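Side-chain contacts in carbonic anhydrase (Porphyridium purpureum, PDB 1DDZ), which probably catalyses the reversible hydration of carbon dioxide to hydrogencarbonate and a proton, as a zinc-dependent beta-class enzyme with two zinc sites in each chain: residues Ser11-Glu14 / Lys15-Glu19; Leu185-Val188 / His189-Cys192. All coordinates share one frame; numbering follows the deposited sequence.

Contact 1: residues Ser11-Glu14 / Lys15-Glu19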
loop_
_atom_site.group_PDB
_atom_site.type_symbol
_atom_site.label_atom_id
_atom_site.label_comp_id
_atom_site.label_asym_id
_atom_site.label_seq_id
_atom_site.Cartn_x
_atom_site.Cartn_y
_atom_site.Cartn_z
ATOM N N SER A 11 -10.433 8.520 -24.780
ATOM C CA SER A 11 -9.980 7.255 -25.340
ATOM C C SER A 11 -11.228 6.420 -25.550
ATOM O O SER A 11 -12.302 6.759 -25.040
ATOM C CB SER A 11 -9.058 6.515 -24.365
ATOM O OG SER A 11 -9.741 6.174 -23.169
ATOM N N ASP A 12 -11.072 5.308 -26.247
ATOM C CA ASP A 12 -12.167 4.402 -26.485
ATOM C C ASP A 12 -12.734 3.868 -25.186
ATOM O O ASP A 12 -13.947 3.696 -25.075
ATOM C CB ASP A 12 -11.703 3.254 -27.352
ATOM C CG ASP A 12 -11.322 3.704 -28.747
ATOM O OD1 ASP A 12 -11.651 4.858 -29.124
ATOM O OD2 ASP A 12 -10.695 2.900 -29.467
ATOM N N LEU A 13 -11.871 3.621 -24.196
ATOM C CA LEU A 13 -12.349 3.132 -22.905
ATOM C C LEU A 13 -13.289 4.178 -22.314
ATOM O O LEU A 13 -14.380 3.854 -21.861
ATOM C CB LEU A 13 -11.199 2.907 -21.934
ATOM C CG LEU A 13 -11.189 1.622 -21.105
ATOM C CD1 LEU A 13 -10.469 1.907 -19.811
ATOM C CD2 LEU A 13 -12.564 1.105 -20.838
ATOM N N GLU A 14 -12.840 5.428 -22.306
ATOM C CA GLU A 14 -13.626 6.550 -21.785
ATOM C C GLU A 14 -14.995 6.656 -22.459
ATOM O O GLU A 14 -16.016 6.794 -21.786
ATOM C CB GLU A 14 -12.839 7.865 -21.935
ATOM C CG GLU A 14 -12.054 8.269 -20.668
ATOM C CD GLU A 14 -10.703 8.958 -20.927
ATOM O OE1 GLU A 14 -9.881 8.984 -19.977
ATOM O OE2 GLU A 14 -10.460 9.472 -22.049
ATOM N N LYS A 15 -15.022 6.536 -23.783
ATOM C CA LYS A 15 -16.275 6.619 -24.524
ATOM C C LYS A 15 -17.165 5.474 -24.103
ATOM O O LYS A 15 -18.343 5.662 -23.793
ATOM C CB LYS A 15 -16.014 6.529 -26.022
ATOM C CG LYS A 15 -15.259 7.715 -26.583
ATOM C CD LYS A 15 -15.060 7.512 -28.058
ATOM C CE LYS A 15 -14.251 8.636 -28.681
ATOM N NZ LYS A 15 -13.936 8.264 -30.095
ATOM N N LYS A 16 -16.592 4.277 -24.085
ATOM C CA LYS A 16 -17.312 3.095 -23.672
ATOM C C LYS A 16 -17.989 3.289 -22.313
ATOM O O LYS A 16 -19.166 2.962 -22.145
ATOM C CB LYS A 16 -16.366 1.906 -23.603
ATOM C CG LYS A 16 -17.027 0.635 -23.119
ATOM C CD LYS A 16 -18.138 0.258 -24.075
ATOM C CE LYS A 16 -18.900 -0.969 -23.614
ATOM N NZ LYS A 16 -19.728 -1.557 -24.714
ATOM N N PHE A 17 -17.284 3.844 -21.340
ATOM C CA PHE A 17 -17.928 4.003 -20.053
ATOM C C PHE A 17 -19.014 5.060 -19.989
ATOM O O PHE A 17 -20.009 4.847 -19.310
ATOM C CB PHE A 17 -16.931 4.050 -18.896
ATOM C CG PHE A 17 -16.524 2.676 -18.417
ATOM C CD1 PHE A 17 -17.187 2.074 -17.356
ATOM C CD2 PHE A 17 -15.573 1.940 -19.103
ATOM C CE1 PHE A 17 -16.915 0.761 -16.991
ATOM C CE2 PHE A 17 -15.292 0.630 -18.745
ATOM C CZ PHE A 17 -15.964 0.040 -17.695
ATOM N N ILE A 18 -18.897 6.110 -20.799
ATOM C CA ILE A 18 -19.919 7.146 -20.855
ATOM C C ILE A 18 -21.196 6.458 -21.348
ATOM O O ILE A 18 -22.275 6.663 -20.814
ATOM C CB ILE A 18 -19.517 8.255 -21.826
ATOM C CG1 ILE A 18 -18.462 9.149 -21.180
ATOM C CG2 ILE A 18 -20.730 9.088 -22.213
ATOM C CD1 ILE A 18 -17.762 10.066 -22.164
ATOM N N GLU A 19 -21.035 5.560 -22.306
ATOM C CA GLU A 19 -22.138 4.788 -22.867
ATOM C C GLU A 19 -22.757 3.852 -21.799
ATOM O O GLU A 19 -23.974 3.746 -21.685
ATOM C CB GLU A 19 -21.581 3.963 -24.011
ATOM C CG GLU A 19 -22.534 3.581 -25.090
ATOM C CD GLU A 19 -21.785 3.135 -26.343
ATOM O OE1 GLU A 19 -21.992 1.982 -26.791
ATOM O OE2 GLU A 19 -20.976 3.932 -26.876
HETATM O O HOH W 1 -11.105 7.631 -28.943
#

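Contact 2: residues Leu185-Val188 / His189-Cys192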
loop_
_atom_site.group_PDB
_atom_site.type_symbol
_atom_site.label_atom_id
_atom_site.label_comp_id
_atom_site.label_asym_id
_atom_site.label_seq_id
_atom_site.Cartn_x
_atom_site.Cartn_y
_atom_site.Cartn_z
ATOM N N LEU A 185 1.208 -18.365 10.644
ATOM C CA LEU A 185 1.662 -17.914 11.973
ATOM C C LEU A 185 2.216 -16.503 11.946
ATOM O O LEU A 185 2.006 -15.716 12.868
ATOM C CB LEU A 185 2.738 -18.839 12.550
ATOM C CG LEU A 185 2.430 -19.618 13.830
ATOM C CD1 LEU A 185 3.730 -20.162 14.398
ATOM C CD2 LEU A 185 1.744 -18.734 14.852
ATOM N N GLU A 186 2.961 -16.196 10.901
ATOM C CA GLU A 186 3.517 -14.854 10.753
ATOM C C GLU A 186 2.383 -13.814 10.529
ATOM O O GLU A 186 2.394 -12.728 11.091
ATOM C CB GLU A 186 4.511 -14.868 9.587
ATOM C CG GLU A 186 5.790 -14.079 9.842
ATOM C CD GLU A 186 6.508 -14.466 11.151
ATOM O OE1 GLU A 186 6.467 -13.621 12.074
ATOM O OE2 GLU A 186 7.112 -15.579 11.246
ATOM N N GLN A 187 1.377 -14.164 9.738
ATOM C CA GLN A 187 0.261 -13.250 9.509
ATOM C C GLN A 187 -0.519 -13.035 10.828
ATOM O O GLN A 187 -0.889 -11.915 11.153
ATOM C CB GLN A 187 -0.645 -13.748 8.366
ATOM C CG GLN A 187 0.075 -14.026 7.022
ATOM C CD GLN A 187 1.167 -13.017 6.682
ATOM O OE1 GLN A 187 0.950 -11.816 6.721
ATOM N NE2 GLN A 187 2.366 -13.510 6.388
ATOM N N VAL A 188 -0.711 -14.088 11.615
ATOM C CA VAL A 188 -1.386 -13.961 12.906
ATOM C C VAL A 188 -0.609 -12.963 13.748
ATOM O O VAL A 188 -1.182 -12.081 14.390
ATOM C CB VAL A 188 -1.466 -15.310 13.628
ATOM C CG1 VAL A 188 -1.842 -15.120 15.107
ATOM C CG2 VAL A 188 -2.503 -16.173 12.946
ATOM N N HIS A 189 0.715 -13.075 13.726
ATOM C CA HIS A 189 1.543 -12.130 14.464
ATOM C C HIS A 189 1.240 -10.692 14.007
ATOM O O HIS A 189 1.116 -9.762 14.822
ATOM C CB HIS A 189 3.037 -12.410 14.226
ATOM C CG HIS A 189 3.941 -11.363 14.823
ATOM N ND1 HIS A 189 4.355 -10.247 14.123
ATOM C CD2 HIS A 189 4.431 -11.226 16.077
ATOM C CE1 HIS A 189 5.051 -9.459 14.931
ATOM N NE2 HIS A 189 5.110 -10.038 16.118
ATOM N N ASN A 190 1.201 -10.507 12.694
ATOM C CA ASN A 190 0.944 -9.200 12.101
ATOM C C ASN A 190 -0.437 -8.659 12.486
ATOM O O ASN A 190 -0.577 -7.478 12.795
ATOM C CB ASN A 190 1.119 -9.267 10.583
ATOM C CG ASN A 190 2.572 -9.450 10.183
ATOM O OD1 ASN A 190 3.472 -9.385 11.033
ATOM N ND2 ASN A 190 2.816 -9.651 8.902
ATOM N N VAL A 191 -1.448 -9.519 12.504
ATOM C CA VAL A 191 -2.779 -9.062 12.892
ATOM C C VAL A 191 -2.755 -8.530 14.331
ATOM O O VAL A 191 -3.241 -7.436 14.595
ATOM C CB VAL A 191 -3.805 -10.183 12.763
ATOM C CG1 VAL A 191 -5.118 -9.746 13.366
ATOM C CG2 VAL A 191 -3.985 -10.558 11.302
ATOM N N CYS A 192 -2.131 -9.281 15.246
ATOM C CA CYS A 192 -2.045 -8.887 16.664
ATOM C C CYS A 192 -1.263 -7.624 16.880
ATOM O O CYS A 192 -1.522 -6.896 17.840
ATOM C CB CYS A 192 -1.397 -9.976 17.525
ATOM S SG CYS A 192 -2.185 -11.564 17.427
#

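Contact 1: residues Ser11-Glu14 / Lys15-Glu19
The first turns of helix 12-25, started by a capping box, bring Ser11-Glu14 against Lys15-Glu19. Lys15 N donates to Ser11 O over 3.0 Å, and Lys16 N reaches Asp12 O at 2.9 Å. On the outer side of this turn Lys15 runs back toward the start of the helix: CG sits anti to the carbonyl carbon (chi1 -67°) and the chain is extended beyond it, which brings CG 3.5 Å from Ser11 O and carries NZ to within 4.2 Å of Asp12 OD1. That gap is too wide for a salt bridge, and a water links the two groups, donating to Asp12 OD1 and accepting from Lys15 NZ. In the capping box, Ser11 is the N-cap: its OG takes a weak bond from Glu14 N at 3.3 Å, while Ser11 N gives a firmer one to Glu14 OE2 at 2.9 Å, met from above the carboxylate plane. Both ends of the box have further partners, Asp486 for Ser11 OG and, for the Glu14 carboxylate, a salt bridge to Arg410 of the second subunit, so the helix start is fixed to the C-terminal tail and to the dimer partner. The apolar side is made by Leu13 and Phe17, which lie side by side and point the same way. Leu13 CD2 comes to the ring edge, near its plane, 3.5 Å from Phe17 CE2, and Leu13 O also lies in plane at the edge. Beyond this pair stands helix 426-447, where His443 stacks on the Phe17 ring and also touches Leu13. Ile18 lays CG1 3.4 Å from Glu14 O, the carbonyl that accepts from its own backbone N.

Contact 2: residues Leu185-Val188 / His189-Cys192
Val188 and Cys192 meet on the closely packed side of the helix. SG of Cys192 stands anti to its carbonyl carbon (chi1 -56°), which turns the sulfur back along the helix to 3.2 Å from Val188 O, the acceptor for Cys192 N; the plain side-chain contact, Val188 CG1 to Cys192 SG, is 4.3 Å. Next to them Val191 places CG2 3.4 Å from Gln187 O, and the same oxygen receives Val191 N at 2.8 Å. Strands 124-130 and 208-214 close over these valines through Val127 and Val209. Gln187 and Asn190 lie side by side and point the same way, their amide planes 85° apart; each bonds to the backbone of Cys102, Gln187 OE1 to its N and Asn190 ND2 to its O. The looser, partly exposed side is that of Glu186, with Asn190 at its margin. Glu186 OE1 comes no nearer than 4.2 Å to His189 CB and is held by a salt bridge to Arg160 of the second subunit. His189, buried against helix 266-279, gives a weak bond of 3.3 Å from ND1 to Asn190 OD1, which lies in the ring plane at its edge. Valines on the sheet, amides toward the Cys102 loop, Glu186 toward the second subunit and His189 on helix 266-279 mark a helix packed on the mixed sheet of the chain's first half, in this beta-class enzyme's alpha-beta-alpha fold.

How the contacts relate
From the N terminus, the chain enters contact 1 almost at once, in helix 12-25, and reaches contact 2 only after three strands of the first sheet, late in helix 172-193. The two are in series: neither encloses or crosses the other, and each closes no more than single helical turns. They stand on opposite sides of the chain's centre, with their own centres about 43 Å apart. Contact 1 joins the N-terminal helix to the second half of the chain, through helix 426-447 and strand 476-481. Contact 2 joins its helix to the first-half sheet and, through Leu185 and His189, to helix 266-279. Both also reach the second subunit.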